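Local structure of beta-L-arabinobiosidase (Bacteroides thetaiotaomicron, 5MQR) at residues 266-271 and 343-348; 273-278 and 292-297; 621-626 and 653-658; 780-785 and 828-833; 789-792 and 796-799. The protein is a glycoside hydrolase that probably removes beta-L-arabinose-containing sugars from plant pectin and may also have exo-alpha-sialidase activity. All coordinates share one frame; numbering follows the deposited sequence.

Contact 1: residues 266-271 and 343-348; sequences NCYTLP and LEYTTL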
# COMPACT_ATOMS: atom_id res chain seq x y z
N ASN A 266 21.37 -13.98 -15.78
CA ASN A 266 20.05 -14.42 -15.32
C ASN A 266 19.03 -13.68 -16.14
O ASN A 266 19.34 -12.67 -16.75
CB ASN A 266 19.83 -14.22 -13.82
CG ASN A 266 20.04 -12.80 -13.35
OD1 ASN A 266 19.10 -12.16 -12.86
ND2 ASN A 266 21.27 -12.30 -13.45
N CYS A 267 17.81 -14.21 -16.18
CA CYS A 267 16.77 -13.67 -17.02
C CYS A 267 15.40 -13.88 -16.45
O CYS A 267 15.20 -14.71 -15.54
CB CYS A 267 16.83 -14.32 -18.41
SG CYS A 267 16.40 -16.09 -18.51
N TYR A 268 14.45 -13.15 -17.01
CA TYR A 268 13.06 -13.35 -16.69
C TYR A 268 12.18 -12.97 -17.86
O TYR A 268 12.63 -12.28 -18.77
CB TYR A 268 12.66 -12.57 -15.44
CG TYR A 268 12.92 -11.08 -15.43
CD1 TYR A 268 12.09 -10.19 -16.13
CD2 TYR A 268 13.94 -10.55 -14.67
CE1 TYR A 268 12.32 -8.81 -16.08
CE2 TYR A 268 14.18 -9.19 -14.60
CZ TYR A 268 13.36 -8.31 -15.30
OH TYR A 268 13.59 -6.96 -15.20
N THR A 269 10.92 -13.39 -17.79
CA THR A 269 9.96 -13.22 -18.87
C THR A 269 9.11 -11.99 -18.58
O THR A 269 8.49 -11.87 -17.53
CB THR A 269 9.09 -14.48 -19.03
OG1 THR A 269 9.94 -15.60 -19.32
CG2 THR A 269 8.09 -14.30 -20.18
N LEU A 270 9.11 -11.06 -19.53
CA LEU A 270 8.33 -9.82 -19.43
C LEU A 270 6.84 -10.09 -19.68
O LEU A 270 6.49 -11.16 -20.15
CB LEU A 270 8.86 -8.81 -20.46
CG LEU A 270 10.30 -8.33 -20.33
CD1 LEU A 270 10.69 -7.51 -21.55
CD2 LEU A 270 10.45 -7.52 -19.04
N PRO A 271 5.95 -9.14 -19.37
CA PRO A 271 4.52 -9.43 -19.59
C PRO A 271 4.13 -9.76 -21.03
O PRO A 271 3.18 -10.50 -21.22
CB PRO A 271 3.81 -8.16 -19.10
CG PRO A 271 4.76 -7.60 -18.10
CD PRO A 271 6.13 -7.87 -18.64
N LEU A 343 10.78 -3.63 -16.75
CA LEU A 343 11.72 -2.77 -17.45
C LEU A 343 12.11 -1.57 -16.61
O LEU A 343 13.28 -1.39 -16.33
CB LEU A 343 11.16 -2.36 -18.80
CG LEU A 343 11.10 -3.48 -19.82
CD1 LEU A 343 10.51 -2.93 -21.13
CD2 LEU A 343 12.46 -4.13 -20.09
N GLU A 344 11.15 -0.76 -16.21
CA GLU A 344 11.41 0.41 -15.35
C GLU A 344 11.38 0.08 -13.87
O GLU A 344 10.36 -0.34 -13.36
CB GLU A 344 10.40 1.53 -15.62
CG GLU A 344 10.68 2.84 -14.86
CD GLU A 344 9.60 3.90 -15.07
OE1 GLU A 344 8.60 3.62 -15.76
OE2 GLU A 344 9.72 5.00 -14.50
N TYR A 345 12.48 0.31 -13.19
CA TYR A 345 12.56 0.11 -11.75
C TYR A 345 12.56 1.46 -11.10
O TYR A 345 13.23 2.37 -11.57
CB TYR A 345 13.81 -0.69 -11.39
CG TYR A 345 13.65 -2.16 -11.71
CD1 TYR A 345 13.84 -2.63 -13.00
CD2 TYR A 345 13.26 -3.07 -10.73
CE1 TYR A 345 13.67 -3.97 -13.30
CE2 TYR A 345 13.09 -4.40 -11.02
CZ TYR A 345 13.31 -4.85 -12.31
OH TYR A 345 13.15 -6.19 -12.62
N THR A 346 11.77 1.59 -10.04
CA THR A 346 11.46 2.89 -9.47
C THR A 346 11.75 3.05 -8.00
O THR A 346 11.64 4.15 -7.51
CB THR A 346 9.96 3.22 -9.69
OG1 THR A 346 9.16 2.24 -9.02
CG2 THR A 346 9.61 3.17 -11.17
N THR A 347 12.11 1.98 -7.29
CA THR A 347 12.36 2.03 -5.84
C THR A 347 13.74 1.46 -5.49
O THR A 347 14.36 0.74 -6.28
CB THR A 347 11.29 1.19 -5.07
OG1 THR A 347 11.42 -0.20 -5.38
CG2 THR A 347 9.87 1.67 -5.40
N LEU A 348 14.19 1.78 -4.27
CA LEU A 348 15.42 1.23 -3.72
C LEU A 348 15.29 1.16 -2.21
O LEU A 348 15.17 2.17 -1.56
CB LEU A 348 16.62 2.08 -4.11
CG LEU A 348 17.97 1.53 -3.65
CD1 LEU A 348 18.26 0.22 -4.37
CD2 LEU A 348 19.06 2.55 -3.89
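Y268 and Y345 approach from opposite directions and meet through their phenol groups. The polar interaction is a short hydrogen bond from Y345 OH to Y268 OH, 2.7 Å long. Y268 OH lies in the plane of the Y345 ring at its edge, while Y345 OH comes in obliquely to the ring of Y268. The CG of Y268 sits over its own main chain (chi1 56°), which sends the ring across from strand 266-269. Y268 OH is also hydrogen-bonded to G342 O, just before segment 343-348.

The apolar interaction is looser. L270 and L343 cross at about a right angle, and L343 CD2 rests 4.1 Å from L270 CD2, with L270 CD1 at a similar distance.

Around the phenols, Y268 touches A276 on the neighbouring strand, and Y345 packs against Y321 and T323 of strand 321-325. The contact joins edge strand 266-269 of one four-stranded sheet to the segment linking strands 334-339 and 349-350 of the next, where strand 344-345 pairs with strand 29-30, consistent with neighbouring propeller blades. With G342 O able only to accept, the chemistry implies a directed chain from Y345 OH through Y268 OH to that carbonyl, which satisfies two buried hydroxyls.

Contact 2: residues 273-278 and 292-297; sequences GRIASL and HTWAEP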
# COMPACT_ATOMS: atom_id res chain seq x y z
N GLY A 273 6.00 -11.61 -23.05
CA GLY A 273 6.67 -12.85 -23.44
C GLY A 273 8.10 -12.71 -23.94
O GLY A 273 8.76 -13.71 -24.19
N ARG A 274 8.61 -11.49 -24.09
CA ARG A 274 10.04 -11.31 -24.36
C ARG A 274 10.84 -11.63 -23.09
O ARG A 274 10.30 -11.60 -21.98
CB ARG A 274 10.35 -9.90 -24.83
CG ARG A 274 9.70 -9.56 -26.18
CD ARG A 274 10.08 -8.15 -26.63
NE ARG A 274 9.61 -7.11 -25.71
CZ ARG A 274 10.07 -5.86 -25.67
NH1 ARG A 274 11.04 -5.45 -26.50
NH2 ARG A 274 9.57 -5.00 -24.78
N ILE A 275 12.11 -11.94 -23.27
CA ILE A 275 12.98 -12.28 -22.14
C ILE A 275 14.03 -11.18 -21.92
O ILE A 275 14.75 -10.81 -22.86
CB ILE A 275 13.63 -13.66 -22.35
CG1 ILE A 275 12.52 -14.76 -22.38
CG2 ILE A 275 14.68 -13.93 -21.28
CD1 ILE A 275 12.99 -16.10 -22.87
N ALA A 276 14.08 -10.66 -20.70
CA ALA A 276 15.06 -9.65 -20.31
C ALA A 276 16.19 -10.34 -19.56
O ALA A 276 15.93 -11.17 -18.70
CB ALA A 276 14.42 -8.61 -19.41
N SER A 277 17.44 -9.98 -19.88
CA SER A 277 18.63 -10.53 -19.24
C SER A 277 19.39 -9.51 -18.42
O SER A 277 19.33 -8.29 -18.68
CB SER A 277 19.58 -11.12 -20.29
OG SER A 277 20.07 -10.12 -21.18
N LEU A 278 20.12 -10.03 -17.45
CA LEU A 278 21.03 -9.27 -16.60
C LEU A 278 22.32 -10.07 -16.43
O LEU A 278 22.32 -11.32 -16.40
CB LEU A 278 20.42 -8.99 -15.22
CG LEU A 278 19.27 -7.98 -15.22
CD1 LEU A 278 18.41 -8.08 -13.96
CD2 LEU A 278 19.77 -6.56 -15.40
N HIS A 292 17.80 -17.46 -28.04
CA HIS A 292 18.79 -17.81 -29.08
C HIS A 292 19.58 -16.59 -29.57
O HIS A 292 20.76 -16.73 -29.92
CB HIS A 292 18.13 -18.52 -30.28
CG HIS A 292 17.53 -19.86 -29.96
ND1 HIS A 292 18.29 -21.00 -29.80
CD2 HIS A 292 16.25 -20.23 -29.75
CE1 HIS A 292 17.50 -22.02 -29.53
NE2 HIS A 292 16.25 -21.58 -29.49
N THR A 293 18.92 -15.41 -29.65
CA THR A 293 19.58 -14.16 -30.07
C THR A 293 19.18 -13.00 -29.16
O THR A 293 18.08 -12.96 -28.60
CB THR A 293 19.28 -13.75 -31.53
OG1 THR A 293 17.90 -13.42 -31.66
CG2 THR A 293 19.64 -14.87 -32.52
N TRP A 294 20.11 -12.04 -29.02
CA TRP A 294 20.03 -10.98 -28.02
C TRP A 294 20.29 -9.63 -28.65
O TRP A 294 21.11 -9.52 -29.55
CB TRP A 294 21.03 -11.26 -26.90
CG TRP A 294 20.64 -12.49 -26.12
CD1 TRP A 294 21.07 -13.78 -26.33
CD2 TRP A 294 19.72 -12.56 -25.02
NE1 TRP A 294 20.48 -14.64 -25.43
CE2 TRP A 294 19.65 -13.92 -24.62
CE3 TRP A 294 18.95 -11.62 -24.34
CZ2 TRP A 294 18.84 -14.34 -23.58
CZ3 TRP A 294 18.15 -12.05 -23.30
CH2 TRP A 294 18.12 -13.41 -22.92
N ALA A 295 19.58 -8.62 -28.18
CA ALA A 295 19.71 -7.29 -28.75
C ALA A 295 21.07 -6.70 -28.39
O ALA A 295 21.52 -6.81 -27.24
CB ALA A 295 18.57 -6.38 -28.29
N GLU A 296 21.72 -6.13 -29.40
CA GLU A 296 22.94 -5.33 -29.30
C GLU A 296 22.56 -3.83 -29.44
O GLU A 296 21.48 -3.50 -29.96
CB GLU A 296 23.93 -5.74 -30.39
CG GLU A 296 24.34 -7.22 -30.37
CD GLU A 296 25.36 -7.60 -29.27
OE1 GLU A 296 25.72 -6.71 -28.45
OE2 GLU A 296 25.83 -8.77 -29.21
N PRO A 297 23.39 -2.91 -28.93
CA PRO A 297 24.58 -3.21 -28.10
C PRO A 297 24.16 -3.58 -26.66
O PRO A 297 23.11 -3.13 -26.19
CB PRO A 297 25.33 -1.87 -28.13
CG PRO A 297 24.22 -0.83 -28.24
CD PRO A 297 22.96 -1.51 -28.75
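W294 brings the far corner of its six-membered ring against strand 275-278, where S277 and I275 receive it. This is the tight part of the contact. W294 CZ3 lies 3.5 Å from S277 CB and equally near S277 OG, and the next ring atom, W294 CH2, meets I275 CG2 at 3.8 Å. The backbone takes part as well, with I275 O 3.6 Å from W294 CZ3. S277 OG and I275 O both approach the indole obliquely. A chi1 of 63° at S277 places OG beside the ring; that oxygen also has a weak hydrogen bond with S285 N. F265 meets the indole with ring planes at about 80°.

The loose side is the backbone that carries the tryptophan. H292 and T293 before it, and E296 and P297 after it, are exposed to solvent.

Residues 287-294 fit the Asp-box pattern of sialidase-like propeller blades, S-x-D-x-G-x-T-W. Its polar bonds, T293 OG1 to D289 OD2 and T293 O to S287 OG, keep the turn folded. The chemistry across the contact is therefore mostly van der Waals: between these two segments the indole does the joining, while polar bonds to S285, I286 and S287 hold the turn to strand 283-287.

Contact 3: residues 621-626 and 653-658; sequences LKYADF and WMEENI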
# COMPACT_ATOMS: atom_id res chain seq x y z
N LEU A 621 -2.37 7.66 2.76
CA LEU A 621 -2.20 9.07 2.43
C LEU A 621 -1.86 9.90 3.66
O LEU A 621 -2.29 9.58 4.78
CB LEU A 621 -3.48 9.63 1.78
CG LEU A 621 -3.97 8.86 0.54
CD1 LEU A 621 -5.22 9.52 -0.04
CD2 LEU A 621 -2.89 8.74 -0.53
N LYS A 622 -1.09 10.97 3.45
CA LYS A 622 -0.71 11.89 4.50
C LYS A 622 -1.06 13.32 4.10
O LYS A 622 -0.87 13.73 2.95
CB LYS A 622 0.78 11.77 4.80
CG LYS A 622 1.22 10.38 5.33
CD LYS A 622 0.65 10.09 6.73
CE LYS A 622 0.27 8.62 6.95
NZ LYS A 622 -0.22 8.40 8.37
N TYR A 623 -1.57 14.07 5.07
CA TYR A 623 -2.04 15.41 4.81
C TYR A 623 -0.93 16.30 4.27
O TYR A 623 -1.19 17.10 3.38
CB TYR A 623 -2.71 16.05 6.05
CG TYR A 623 -3.21 17.43 5.70
CD1 TYR A 623 -4.34 17.57 4.90
CD2 TYR A 623 -2.50 18.59 6.05
CE1 TYR A 623 -4.77 18.83 4.49
CE2 TYR A 623 -2.94 19.86 5.66
CZ TYR A 623 -4.09 19.95 4.88
OH TYR A 623 -4.56 21.16 4.41
N ALA A 624 0.30 16.12 4.73
CA ALA A 624 1.45 16.90 4.17
C ALA A 624 1.58 16.85 2.65
O ALA A 624 2.02 17.82 2.04
CB ALA A 624 2.79 16.50 4.82
N ASP A 625 1.16 15.76 2.03
CA ASP A 625 1.18 15.72 0.56
C ASP A 625 0.04 16.48 -0.13
O ASP A 625 0.07 16.63 -1.35
CB ASP A 625 1.25 14.30 0.06
CG ASP A 625 2.45 13.58 0.58
OD1 ASP A 625 3.55 14.18 0.59
OD2 ASP A 625 2.31 12.44 1.01
N PHE A 626 -0.95 16.94 0.64
CA PHE A 626 -2.10 17.68 0.10
C PHE A 626 -2.28 19.11 0.63
O PHE A 626 -3.15 19.85 0.13
CB PHE A 626 -3.37 16.85 0.28
CG PHE A 626 -3.24 15.48 -0.29
CD1 PHE A 626 -3.42 15.26 -1.65
CD2 PHE A 626 -2.84 14.42 0.51
CE1 PHE A 626 -3.22 14.01 -2.20
CE2 PHE A 626 -2.65 13.16 -0.03
CZ PHE A 626 -2.84 12.97 -1.39
N TRP A 653 -7.40 22.91 10.26
CA TRP A 653 -8.75 22.38 10.36
C TRP A 653 -8.96 21.22 9.38
O TRP A 653 -9.53 20.20 9.77
CB TRP A 653 -9.79 23.49 10.15
CG TRP A 653 -11.22 23.01 10.23
CD1 TRP A 653 -12.04 23.00 11.34
CD2 TRP A 653 -12.00 22.47 9.16
NE1 TRP A 653 -13.28 22.50 11.00
CE2 TRP A 653 -13.27 22.15 9.68
CE3 TRP A 653 -11.74 22.21 7.82
CZ2 TRP A 653 -14.27 21.61 8.91
CZ3 TRP A 653 -12.74 21.67 7.04
CH2 TRP A 653 -13.99 21.38 7.59
N MSE A 654 -8.51 21.35 8.14
CA MSE A 654 -8.68 20.27 7.15
C MSE A 654 -7.95 19.03 7.60
O MSE A 654 -8.51 17.93 7.57
CB MSE A 654 -8.21 20.70 5.74
CG MSE A 654 -9.24 21.62 5.08
SE MSE A 654 -8.43 22.68 3.63
CE MSE A 654 -8.37 21.22 2.31
N GLU A 655 -6.71 19.19 8.03
CA GLU A 655 -5.91 18.06 8.50
C GLU A 655 -6.62 17.27 9.63
O GLU A 655 -6.56 16.05 9.64
CB GLU A 655 -4.52 18.53 8.94
CG GLU A 655 -3.59 17.38 9.27
CD GLU A 655 -2.18 17.80 9.72
OE1 GLU A 655 -1.91 18.97 10.07
OE2 GLU A 655 -1.35 16.89 9.75
N GLU A 656 -7.29 17.97 10.54
CA GLU A 656 -8.08 17.34 11.63
C GLU A 656 -9.37 16.68 11.15
O GLU A 656 -9.80 15.72 11.76
CB GLU A 656 -8.49 18.39 12.70
CG GLU A 656 -7.42 18.73 13.71
CD GLU A 656 -7.61 20.07 14.44
OE1 GLU A 656 -8.76 20.60 14.49
OE2 GLU A 656 -6.60 20.60 14.97
N ASN A 657 -9.99 17.21 10.11
CA ASN A 657 -11.36 16.84 9.77
C ASN A 657 -11.61 16.09 8.49
O ASN A 657 -12.58 15.37 8.43
CB ASN A 657 -12.23 18.09 9.81
CG ASN A 657 -12.49 18.52 11.21
OD1 ASN A 657 -13.34 17.93 11.88
ND2 ASN A 657 -11.73 19.49 11.70
N ILE A 658 -10.77 16.24 7.47
CA ILE A 658 -11.16 15.69 6.18
C ILE A 658 -10.64 14.30 5.88
O ILE A 658 -9.48 14.00 6.16
CB ILE A 658 -10.92 16.66 5.02
CG1 ILE A 658 -9.45 16.94 4.74
CG2 ILE A 658 -11.67 17.96 5.26
CD1 ILE A 658 -9.24 17.43 3.32
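Y623 lies flat against E655 on the last turn of helix 647-657. With CG anti to the backbone N (chi1 -179°), the tyrosine reaches straight to the helix. Its CB begins the contact, 3.6 Å from E655 CG. At Y623 CG the same methylene is still close, and Y623 CD2 then approaches E655 CB to 3.5 Å. E655 CB thus sits over one face of the ring in a CH-pi contact, 3.8 Å from the centroid and 22° off the normal. The carboxylate of E655, on an extended chain, is turned only 25° from the ring plane. Farther out, Y623 CE1 comes within 4.1 Å of CB of M654, which is present as selenomethionine. At the tip, Y623 OH lies 3.9 Å from M654 CB and is hydrogen-bonded to S651 OG, one turn earlier on the helix. Replacing Y623 by alanine would probably leave the S651 hydroxyl without this mate and open a gap beneath E655 CB.

The backbone N of Y623 is held by D615 OD2. The side chain packs among three elements: helix 647-657 over one face, A630 of helix 627-636, and L660 of the short strand 660-662 that follows helix 647-657.

Contact 4: residues 780-785 and 828-833; sequences TEYQRW and GNAKAL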
# COMPACT_ATOMS: atom_id res chain seq x y z
N THR A 780 -41.67 16.52 15.44
CA THR A 780 -42.27 17.84 15.47
C THR A 780 -42.15 18.53 14.10
O THR A 780 -43.12 19.09 13.60
CB THR A 780 -41.65 18.73 16.58
OG1 THR A 780 -41.81 18.09 17.84
CG2 THR A 780 -42.31 20.17 16.62
N GLU A 781 -40.96 18.48 13.50
CA GLU A 781 -40.77 19.03 12.15
C GLU A 781 -41.73 18.38 11.13
O GLU A 781 -42.44 19.10 10.39
CB GLU A 781 -39.33 18.88 11.69
CG GLU A 781 -39.06 19.41 10.30
CD GLU A 781 -37.61 19.25 9.87
OE1 GLU A 781 -36.90 18.36 10.41
OE2 GLU A 781 -37.19 20.00 8.96
N TYR A 782 -41.74 17.04 11.10
CA TYR A 782 -42.55 16.29 10.15
C TYR A 782 -44.04 16.67 10.28
O TYR A 782 -44.69 17.01 9.29
CB TYR A 782 -42.38 14.78 10.36
CG TYR A 782 -43.05 13.98 9.28
CD1 TYR A 782 -44.43 13.78 9.28
CD2 TYR A 782 -42.31 13.42 8.24
CE1 TYR A 782 -45.03 13.06 8.26
CE2 TYR A 782 -42.91 12.69 7.23
CZ TYR A 782 -44.26 12.51 7.25
OH TYR A 782 -44.85 11.79 6.23
N GLN A 783 -44.55 16.64 11.50
CA GLN A 783 -45.96 16.90 11.76
C GLN A 783 -46.39 18.32 11.34
O GLN A 783 -47.53 18.51 10.91
CB GLN A 783 -46.31 16.61 13.24
CG GLN A 783 -46.34 15.12 13.58
CD GLN A 783 -46.57 14.84 15.07
OE1 GLN A 783 -47.62 15.18 15.61
NE2 GLN A 783 -45.60 14.23 15.72
N ARG A 784 -45.46 19.29 11.43
CA ARG A 784 -45.74 20.66 11.02
C ARG A 784 -45.98 20.69 9.51
O ARG A 784 -47.01 21.20 9.07
CB ARG A 784 -44.62 21.64 11.44
CG ARG A 784 -44.86 23.06 10.95
CD ARG A 784 -43.80 24.06 11.41
NE ARG A 784 -42.42 23.60 11.27
CZ ARG A 784 -41.75 23.45 10.12
NH1 ARG A 784 -42.34 23.67 8.95
NH2 ARG A 784 -40.49 23.04 10.14
N TRP A 785 -45.06 20.11 8.74
CA TRP A 785 -45.25 20.03 7.29
C TRP A 785 -46.54 19.30 6.90
O TRP A 785 -47.27 19.73 6.02
CB TRP A 785 -44.04 19.38 6.60
CG TRP A 785 -42.85 20.29 6.55
CD1 TRP A 785 -41.62 20.08 7.12
CD2 TRP A 785 -42.77 21.55 5.90
NE1 TRP A 785 -40.78 21.15 6.87
CE2 TRP A 785 -41.46 22.06 6.11
CE3 TRP A 785 -43.68 22.31 5.14
CZ2 TRP A 785 -41.04 23.28 5.61
CZ3 TRP A 785 -43.26 23.56 4.64
CH2 TRP A 785 -41.94 24.03 4.87
N GLY A 828 -39.08 10.32 2.13
CA GLY A 828 -37.77 10.11 2.74
C GLY A 828 -37.76 10.32 4.25
O GLY A 828 -37.17 9.51 4.99
N ASN A 829 -38.40 11.40 4.71
CA ASN A 829 -38.44 11.72 6.15
C ASN A 829 -39.24 10.69 6.91
O ASN A 829 -38.82 10.23 7.98
CB ASN A 829 -39.04 13.09 6.41
CG ASN A 829 -38.18 14.22 5.91
OD1 ASN A 829 -36.95 14.12 5.86
ND2 ASN A 829 -38.82 15.32 5.56
N ALA A 830 -40.38 10.32 6.34
CA ALA A 830 -41.22 9.26 6.89
C ALA A 830 -40.47 7.94 6.98
O ALA A 830 -40.46 7.30 8.02
CB ALA A 830 -42.48 9.10 6.05
N LYS A 831 -39.80 7.55 5.90
CA LYS A 831 -39.06 6.29 5.88
C LYS A 831 -37.97 6.32 6.96
O LYS A 831 -37.78 5.34 7.68
CB LYS A 831 -38.41 6.04 4.52
CG LYS A 831 -38.39 4.58 4.10
CD LYS A 831 -37.13 4.15 3.36
CE LYS A 831 -36.70 5.08 2.22
NZ LYS A 831 -35.35 4.65 1.75
N ALA A 832 -37.27 7.44 7.06
CA ALA A 832 -36.17 7.60 8.00
C ALA A 832 -36.67 7.58 9.44
O ALA A 832 -36.05 6.97 10.30
CB ALA A 832 -35.39 8.87 7.73
N LEU A 833 -37.79 8.25 9.70
CA LEU A 833 -38.37 8.25 11.03
C LEU A 833 -38.89 6.87 11.43
O LEU A 833 -38.82 6.53 12.59
CB LEU A 833 -39.47 9.32 11.17
CG LEU A 833 -38.93 10.74 11.44
CD1 LEU A 833 -39.95 11.79 11.08
CD2 LEU A 833 -38.52 10.90 12.90
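Helices 768-788 and 820-839 of the MGH1-like glycoside hydrolase domain pack against each other here, with Y782 of the first directed at the second. The short helical segments run roughly antiparallel, at 145° between their directions, and their axes come no closer than 11.0 Å, a wide spacing filled by the tyrosine.

Y782 CG is anti to the backbone N (chi1 -172°), which carries the ring across. At its base, Y782 CB touches L833 CD1 at 3.9 Å. N829 CB then meets the ring edge, lying near its plane and 3.8 Å from Y782 CD2. Farther along, Y782 CE2 comes within 3.6 Å of the backbone A830 N, approaching obliquely, and Y782 OH rests 3.6 Å from the methyl A830 CB. M826 also touches the tyrosine, so N829, A830, L833 and M826 all present to it from helix 820-839. An alanine at Y782 is likely to leave a gap between these helices and Y849 without its edge-to-face ring partner.

N829 gives only its CB to the tyrosine. Its amide, turned 78° from the ring, bonds through ND2 to S752 O and through OD1 to D756 N, linking the pair to helix 754-765. The roughly antiparallel pairing of successive helices is what the (alpha/alpha)6 barrel of six-hairpin glycosidases is built from, consistent with the family.

Contact 5: residues 789-792 and 796-799; sequences NRLK and YWQG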
# COMPACT_ATOMS: atom_id res chain seq x y z
N ASN A 789 -49.12 21.51 4.75
CA ASN A 789 -48.76 21.42 3.33
C ASN A 789 -49.29 20.23 2.51
O ASN A 789 -48.70 19.84 1.50
CB ASN A 789 -47.24 21.54 3.19
CG ASN A 789 -46.80 22.97 3.02
OD1 ASN A 789 -46.47 23.39 1.92
ND2 ASN A 789 -46.80 23.73 4.10
N ARG A 790 -50.45 19.69 2.89
CA ARG A 790 -51.09 18.64 2.11
C ARG A 790 -52.39 19.09 1.46
O ARG A 790 -53.19 19.79 2.07
CB ARG A 790 -51.44 17.45 2.97
CG ARG A 790 -50.26 16.59 3.30
CD ARG A 790 -50.45 16.04 4.68
NE ARG A 790 -51.03 14.73 4.69
CZ ARG A 790 -51.82 14.23 5.63
NH1 ARG A 790 -52.21 14.95 6.67
NH2 ARG A 790 -52.22 12.98 5.51
N LEU A 791 -52.59 18.61 0.24
CA LEU A 791 -53.85 18.71 -0.46
C LEU A 791 -54.82 17.66 0.13
O LEU A 791 -54.39 16.73 0.81
CB LEU A 791 -53.63 18.46 -1.96
CG LEU A 791 -52.65 19.41 -2.66
CD1 LEU A 791 -52.40 18.92 -4.09
CD2 LEU A 791 -53.15 20.86 -2.63
N LYS A 792 -56.12 17.83 -0.16
CA LYS A 792 -57.16 16.89 0.29
C LYS A 792 -56.91 15.45 -0.16
O LYS A 792 -57.23 14.53 0.58
CB LYS A 792 -58.55 17.34 -0.18
CG LYS A 792 -59.06 18.63 0.48
CD LYS A 792 -60.43 19.07 -0.05
CE LYS A 792 -60.64 20.58 0.09
NZ LYS A 792 -62.04 21.02 -0.21
N TYR A 796 -48.46 16.21 -0.94
CA TYR A 796 -47.92 17.48 -0.46
C TYR A 796 -47.92 18.50 -1.61
O TYR A 796 -47.80 18.13 -2.79
CB TYR A 796 -46.52 17.31 0.19
CG TYR A 796 -46.56 16.68 1.60
CD1 TYR A 796 -46.71 15.31 1.77
CD2 TYR A 796 -46.49 17.48 2.74
CE1 TYR A 796 -46.77 14.74 3.04
CE2 TYR A 796 -46.55 16.92 4.00
CZ TYR A 796 -46.68 15.55 4.16
OH TYR A 796 -46.75 14.97 5.41
N TRP A 797 -48.12 19.76 -1.26
CA TRP A 797 -47.90 20.86 -2.18
C TRP A 797 -46.78 21.71 -1.65
O TRP A 797 -46.52 21.73 -0.46
CB TRP A 797 -49.13 21.75 -2.35
CG TRP A 797 -49.62 22.42 -1.11
CD1 TRP A 797 -50.58 21.96 -0.26
CD2 TRP A 797 -49.18 23.68 -0.58
NE1 TRP A 797 -50.77 22.85 0.77
CE2 TRP A 797 -49.92 23.92 0.60
CE3 TRP A 797 -48.23 24.63 -0.97
CZ2 TRP A 797 -49.75 25.07 1.39
CZ3 TRP A 797 -48.05 25.78 -0.19
CH2 TRP A 797 -48.80 25.99 0.98
N GLN A 798 -46.12 22.41 -2.56
CA GLN A 798 -45.23 23.48 -2.18
C GLN A 798 -45.14 24.48 -3.30
O GLN A 798 -45.08 24.09 -4.47
CB GLN A 798 -43.85 22.94 -1.87
CG GLN A 798 -42.89 23.98 -1.30
CD GLN A 798 -43.28 24.47 0.08
OE1 GLN A 798 -44.29 25.14 0.26
NE2 GLN A 798 -42.44 24.17 1.06
N GLY A 799 -45.10 25.76 -2.95
CA GLY A 799 -44.73 26.79 -3.92
C GLY A 799 -43.29 26.61 -4.36
O GLY A 799 -42.43 26.25 -3.55
O HOH W 1 -52.55 22.20 3.10
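N789 and W797 are joined by the backbone hydrogen bond across the contact, from W797 N to N789 O, 2.8 Å long with an angle of 162° at the hydrogen. Beside it R790 and Y796 form a single antiparallel beta bridge, and each segment lays a side chain against the other. R790 CG stands almost squarely over the centre of the Y796 ring, 3.7 Å from the centroid and 7° off the normal. On the indole, N789 CA lies over the face of the five-membered ring at 4.0 Å from its centroid, while L791 CD2 comes in obliquely, 3.7 Å from W797 CD1. The W797 side chain has its CG between the backbone N and the carbonyl carbon (chi1 61°), which folds the indole back over the opposing backbone. A water at the indole edge accepts from W797 NE1 at 3.0 Å and lies 2.7 Å from R790 O, bridging the two.

Farther out, N823 OD1 bonds Y796 N, and the Y796 ring packs on I822 and M826 of helix 820-839. Q798 NE2 is held by S751 OG. The arrangement is a short hairpin-like reversal closed by a single beta bridge, set in the connection between helices 768-788 and 820-839 of an alpha-helical glycosidase domain.

Along the chain the order is 1, 3, 4, with contact 2 lying within the span bridged by contact 1 and contact 5 within that of contact 4. Contacts 1 and 2, centred 13 Å apart, share one four-stranded sheet in which strands 266-269 and 275-278 are neighbours. Contacts 4 and 5, centred 14 Å apart, share the MGH1-like domain and touch where Y782 and W785 meet Y796 and Q798. The two pairs lie on opposite sides of the chain's centre, contacts 1 and 4 about 61 Å apart between centres. Contact 3 stands between, about 35 and 37 Å from them centre to centre, so the five sample the propeller region, the helical glycosidase domain and a region between.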